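Local atomic coordinates of beta carbonic anhydrase (Burkholderia pseudomallei, PDB entry 6YJN), a protein that probably catalyses the reversible hydration of carbon dioxide to hydrogencarbonate and a proton, using one zinc ion in each subunit of a tetramer. Residues I85-V89 with D90-V94; W123-H126 with V127-V130. All blocks are in the same frame, centred on the assembly; numbering follows the deposited sequence.

Contact 1: residues I85-V89 with D90-V94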
loop_
_atom_site.group_PDB
_atom_site.type_symbol
_atom_site.label_atom_id
_atom_site.label_comp_id
_atom_site.label_asym_id
_atom_site.label_seq_id
_atom_site.Cartn_x
_atom_site.Cartn_y
_atom_site.Cartn_z
ATOM N N ILE A 85 -7.281 -8.886 -8.234
ATOM C CA ILE A 85 -6.881 -10.190 -8.757
ATOM C C ILE A 85 -7.514 -11.323 -7.954
ATOM O O ILE A 85 -8.081 -12.254 -8.535
ATOM C CB ILE A 85 -5.351 -10.328 -8.829
ATOM C CG1 ILE A 85 -4.737 -9.249 -9.721
ATOM C CG2 ILE A 85 -4.917 -11.730 -9.235
ATOM C CD1 ILE A 85 -3.301 -8.917 -9.363
ATOM N N GLN A 86 -7.380 -11.261 -6.626
ATOM C CA GLN A 86 -8.014 -12.259 -5.785
ATOM C C GLN A 86 -9.521 -12.287 -6.060
ATOM O O GLN A 86 -10.141 -13.349 -6.012
ATOM C CB GLN A 86 -7.663 -12.027 -4.320
ATOM C CG GLN A 86 -8.211 -13.112 -3.400
ATOM C CD GLN A 86 -9.631 -12.845 -2.951
ATOM O OE1 GLN A 86 -10.044 -11.691 -2.807
ATOM N NE2 GLN A 86 -10.385 -13.915 -2.730
ATOM N N PHE A 87 -10.100 -11.127 -6.398
ATOM C CA PHE A 87 -11.518 -11.046 -6.698
ATOM C C PHE A 87 -11.819 -11.640 -8.078
ATOM O O PHE A 87 -12.804 -12.354 -8.259
ATOM C CB PHE A 87 -11.970 -9.588 -6.609
ATOM C CG PHE A 87 -13.455 -9.341 -6.470
ATOM C CD1 PHE A 87 -14.330 -9.597 -7.521
ATOM C CD2 PHE A 87 -13.971 -8.791 -5.299
ATOM C CE1 PHE A 87 -15.688 -9.339 -7.387
ATOM C CE2 PHE A 87 -15.327 -8.516 -5.174
ATOM C CZ PHE A 87 -16.182 -8.788 -6.222
ATOM N N ALA A 88 -10.975 -11.337 -9.064
ATOM C CA ALA A 88 -11.210 -11.835 -10.404
ATOM C C ALA A 88 -11.039 -13.356 -10.471
ATOM O O ALA A 88 -11.871 -14.052 -11.046
ATOM C CB ALA A 88 -10.298 -11.111 -11.357
ATOM N N VAL A 89 -9.941 -13.862 -9.900
ATOM C CA VAL A 89 -9.576 -15.273 -9.941
ATOM C C VAL A 89 -10.472 -16.106 -9.014
ATOM O O VAL A 89 -11.140 -17.043 -9.461
ATOM C CB VAL A 89 -8.096 -15.460 -9.549
ATOM C CG1 VAL A 89 -7.676 -16.919 -9.515
ATOM C CG2 VAL A 89 -7.146 -14.638 -10.396
ATOM N N ASP A 90 -10.430 -15.796 -7.707
ATOM C CA ASP A 90 -11.057 -16.623 -6.685
ATOM C C ASP A 90 -12.578 -16.587 -6.797
ATOM O O ASP A 90 -13.232 -17.573 -6.481
ATOM C CB ASP A 90 -10.690 -16.183 -5.270
ATOM C CG ASP A 90 -9.303 -16.593 -4.816
ATOM O OD1 ASP A 90 -8.541 -17.164 -5.635
ATOM O OD2 ASP A 90 -8.996 -16.330 -3.637
ATOM N N LEU A 91 -13.144 -15.464 -7.238
ATOM C CA LEU A 91 -14.587 -15.337 -7.173
ATOM C C LEU A 91 -15.225 -15.220 -8.553
ATOM O O LEU A 91 -16.415 -15.468 -8.720
ATOM C CB LEU A 91 -14.958 -14.113 -6.336
ATOM C CG LEU A 91 -16.456 -13.982 -6.078
ATOM C CD1 LEU A 91 -16.807 -14.625 -4.748
ATOM C CD2 LEU A 91 -16.905 -12.528 -6.133
ATOM N N LEU A 92 -14.486 -14.752 -9.543
ATOM C CA LEU A 92 -15.178 -14.612 -10.809
ATOM C C LEU A 92 -14.767 -15.777 -11.683
ATOM O O LEU A 92 -15.338 -15.995 -12.753
ATOM C CB LEU A 92 -14.868 -13.253 -11.435
ATOM C CG LEU A 92 -15.483 -12.088 -10.666
ATOM C CD1 LEU A 92 -15.533 -10.822 -11.512
ATOM C CD2 LEU A 92 -16.872 -12.471 -10.176
ATOM N N LYS A 93 -13.802 -16.529 -11.138
ATOM C CA LYS A 93 -13.132 -17.607 -11.838
ATOM C C LYS A 93 -12.915 -17.151 -13.276
ATOM O O LYS A 93 -13.476 -17.733 -14.202
ATOM C CB LYS A 93 -13.961 -18.892 -11.715
ATOM C CG LYS A 93 -14.365 -19.304 -10.300
ATOM C CD LYS A 93 -13.478 -20.372 -9.670
ATOM C CE LYS A 93 -13.996 -20.906 -8.347
ATOM N NZ LYS A 93 -13.585 -20.087 -7.175
ATOM N N VAL A 94 -12.178 -16.047 -13.442
ATOM C CA VAL A 94 -11.828 -15.613 -14.786
ATOM C C VAL A 94 -10.840 -16.626 -15.373
ATOM O O VAL A 94 -10.097 -17.271 -14.644
ATOM C CB VAL A 94 -11.337 -14.148 -14.860
ATOM C CG1 VAL A 94 -12.390 -13.163 -14.371
ATOM C CG2 VAL A 94 -10.015 -13.913 -14.148
#
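Asp90 and Gln86 meet one helical turn apart, their side chains crossing at about a right angle with carboxylate and amide planes 80° apart. Gln86 NE2 donates to Asp90 OD2 at 2.9 Å along a fairly straight N-H (161°), the acceptor lying in the amide plane while the donor reaches the anti side of the carboxylate, somewhat out of its plane. A bend at chi2 (-86°) turns the Gln86 amide toward Asp90. That amide is gripped further by the second subunit, where NE2 also bonds to Val117 O and OE1 accepts from Ala120 N, which should fix its rotation; Asp90 OD1 forms a salt bridge with Arg175.

One residue on, Leu91 CD2 lies over one face of the Phe87 ring, 4.0 Å from its centroid, a CH-pi contact, while Leu92 CG sits at the ring edge, near the ring plane, 4.2 Å from Phe87 CD1.

The helix widens toward its end into a pi-type turn, Leu92 N bonding weakly to both Phe87 O and Ala88 O. Lys93 then takes a positive phi, and Val94 N reaches back six residues to Ala88 O at 3.1 Å. Val89 O receives a CA-H...O contact from Lys93 CA at 3.2 Å and a hydrogen bond from Gln177 NE2. Lys93 NZ folds back to Asp90 O at 2.6 Å.

Helix 79-92 ends against the central sheet, Ala88 resting on Leu42 of strand 41-46 and Phe65 of strand 64-69, with Val89 and Asp90 on helix 167-174.

Contact 2: residues W123-H126 with V127-V130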
loop_
_atom_site.group_PDB
_atom_site.type_symbol
_atom_site.label_atom_id
_atom_site.label_comp_id
_atom_site.label_asym_id
_atom_site.label_seq_id
_atom_site.Cartn_x
_atom_site.Cartn_y
_atom_site.Cartn_z
ATOM N N TRP A 123 6.159 5.664 -7.829
ATOM C CA TRP A 123 5.464 4.556 -8.462
ATOM C C TRP A 123 6.269 4.104 -9.684
ATOM O O TRP A 123 6.485 2.917 -9.872
ATOM C CB TRP A 123 3.971 4.882 -8.733
ATOM C CG TRP A 123 3.144 3.748 -9.268
ATOM C CD1 TRP A 123 2.966 3.416 -10.582
ATOM C CD2 TRP A 123 2.365 2.794 -8.523
ATOM N NE1 TRP A 123 2.160 2.317 -10.711
ATOM C CE2 TRP A 123 1.786 1.902 -9.461
ATOM C CE3 TRP A 123 2.098 2.592 -7.167
ATOM C CZ2 TRP A 123 0.978 0.832 -9.080
ATOM C CZ3 TRP A 123 1.323 1.514 -6.795
ATOM C CH2 TRP A 123 0.761 0.653 -7.734
ATOM N N LEU A 124 6.804 5.044 -10.461
ATOM C CA LEU A 124 7.480 4.683 -11.698
ATOM C C LEU A 124 8.820 3.991 -11.440
ATOM O O LEU A 124 9.407 3.394 -12.340
ATOM C CB LEU A 124 7.687 5.957 -12.511
ATOM C CG LEU A 124 6.407 6.631 -12.986
ATOM C CD1 LEU A 124 6.707 8.038 -13.469
ATOM C CD2 LEU A 124 5.710 5.824 -14.072
ATOM N N HIS A 125 9.311 4.092 -10.210
ATOM C CA HIS A 125 10.552 3.429 -9.866
ATOM C C HIS A 125 10.450 1.959 -10.234
ATOM O O HIS A 125 11.418 1.372 -10.717
ATOM C CB HIS A 125 10.877 3.618 -8.390
ATOM C CG HIS A 125 11.525 4.929 -8.110
ATOM N ND1 HIS A 125 12.625 5.371 -8.817
ATOM C CD2 HIS A 125 11.249 5.883 -7.191
ATOM C CE1 HIS A 125 12.992 6.551 -8.350
ATOM N NE2 HIS A 125 12.166 6.886 -7.341
ATOM N N HIS A 126 9.249 1.414 -10.029
ATOM C CA HIS A 126 8.937 0.047 -10.398
ATOM C C HIS A 126 9.340 -0.229 -11.847
ATOM O O HIS A 126 9.871 -1.295 -12.164
ATOM C CB HIS A 126 7.468 -0.254 -10.093
ATOM C CG HIS A 126 7.131 -0.132 -8.641
ATOM N ND1 HIS A 126 7.790 -0.853 -7.656
ATOM C CD2 HIS A 126 6.202 0.613 -7.991
ATOM C CE1 HIS A 126 7.275 -0.550 -6.472
ATOM N NE2 HIS A 126 6.304 0.348 -6.650
ATOM N N VAL A 127 9.121 0.759 -12.717
ATOM C CA VAL A 127 9.360 0.607 -14.137
ATOM C C VAL A 127 10.835 0.881 -14.424
ATOM O O VAL A 127 11.457 0.209 -15.252
ATOM C CB VAL A 127 8.423 1.541 -14.915
ATOM C CG1 VAL A 127 8.823 1.686 -16.372
ATOM C CG2 VAL A 127 6.971 1.104 -14.769
ATOM N N GLN A 128 11.405 1.849 -13.707
ATOM C CA GLN A 128 12.843 2.041 -13.782
ATOM C C GLN A 128 13.560 0.723 -13.446
ATOM O O GLN A 128 14.655 0.446 -13.950
ATOM C CB GLN A 128 13.245 3.220 -12.891
ATOM C CG GLN A 128 12.984 4.578 -13.519
ATOM C CD GLN A 128 13.098 5.706 -12.522
ATOM O OE1 GLN A 128 12.108 6.304 -12.084
ATOM N NE2 GLN A 128 14.325 5.993 -12.127
ATOM N N ASP A 129 12.927 -0.098 -12.594
ATOM C CA ASP A 129 13.549 -1.320 -12.114
ATOM C C ASP A 129 13.672 -2.280 -13.291
ATOM O O ASP A 129 14.706 -2.913 -13.493
ATOM C CB ASP A 129 12.789 -1.918 -10.929
ATOM C CG ASP A 129 13.036 -1.221 -9.595
ATOM O OD1 ASP A 129 13.832 -0.258 -9.559
ATOM O OD2 ASP A 129 12.423 -1.641 -8.596
ATOM N N VAL A 130 12.608 -2.344 -14.087
ATOM C CA VAL A 130 12.633 -3.171 -15.274
ATOM C C VAL A 130 13.723 -2.655 -16.209
ATOM O O VAL A 130 14.391 -3.452 -16.864
ATOM C CB VAL A 130 11.262 -3.209 -15.976
ATOM C CG1 VAL A 130 11.283 -4.130 -17.192
ATOM C CG2 VAL A 130 10.143 -3.607 -15.028
#
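His125 lays its imidazole alongside the amide of Gln128, both side chains pointing the same way and their planes 42° apart. The closest side-chain atoms are His125 ND1 and Gln128 OE1, 3.4 Å apart, but the angle is too poor for a hydrogen bond, and the oxygen comes at the ring obliquely. A shared first torsion sends the two out together: CG stands beside the backbone N in both, at chi1 -82° in His125 and -79° in Gln128. Gln128 then runs out extended beyond CG, which carries its amide up to the level of the ring.

His125 also belongs to a subunit interface: its ring meets that of His76 of the third subunit, and NE2 bonds weakly to Arg165 O of that subunit.

In the backbone, Leu124 O accepts two bonds, from Gln128 N at 2.9 Å and from Val127 N at 2.7 Å. The first is nearly straight and the second more bent, so a 3-10-like link is superposed on the alpha-helical one. One residue on, Asp129 N makes only weak bonds, to His125 O and to His126 O.

The Asp129 carboxylate stays close to the backbone of the preceding turn, OD1 lying 3.1 Å from His125 O, two acceptors with no bond between them. Its OD2 bonds to His76 NE2 of the third subunit, while His126 NE2 bonds to Thr77 OG1 of the same subunit, with its ring edge-to-face with His76.

The ring-amide pair of His125 and Gln128 thus contributes packing and not a hydrogen bond; the backbone does the holding, and the polar ends of His126 and Asp129 are used between subunits.

Overall arrangement
Contacts 1 and 2 are each made within a single helix, 79-92 and 120-133, and lie in series along the chain; their centres are 27 Å apart and their nearest atoms about 11 Å, without touching. Contact 1 is the more buried, at the end of a helix packed on the central sheet and away from the zinc site. Contact 2 is partly buried and closer to the metal, the Leu124 side chain lying about 8 Å from the zinc ion. Both have backbone bonds; contact 1 adds a side-chain hydrogen bond and apolar packing, contact 2 only an unbonded ring-amide pair. Both also reach other copies, the second subunit through Gln86 and Phe87, the third through His125, His126 and Asp129.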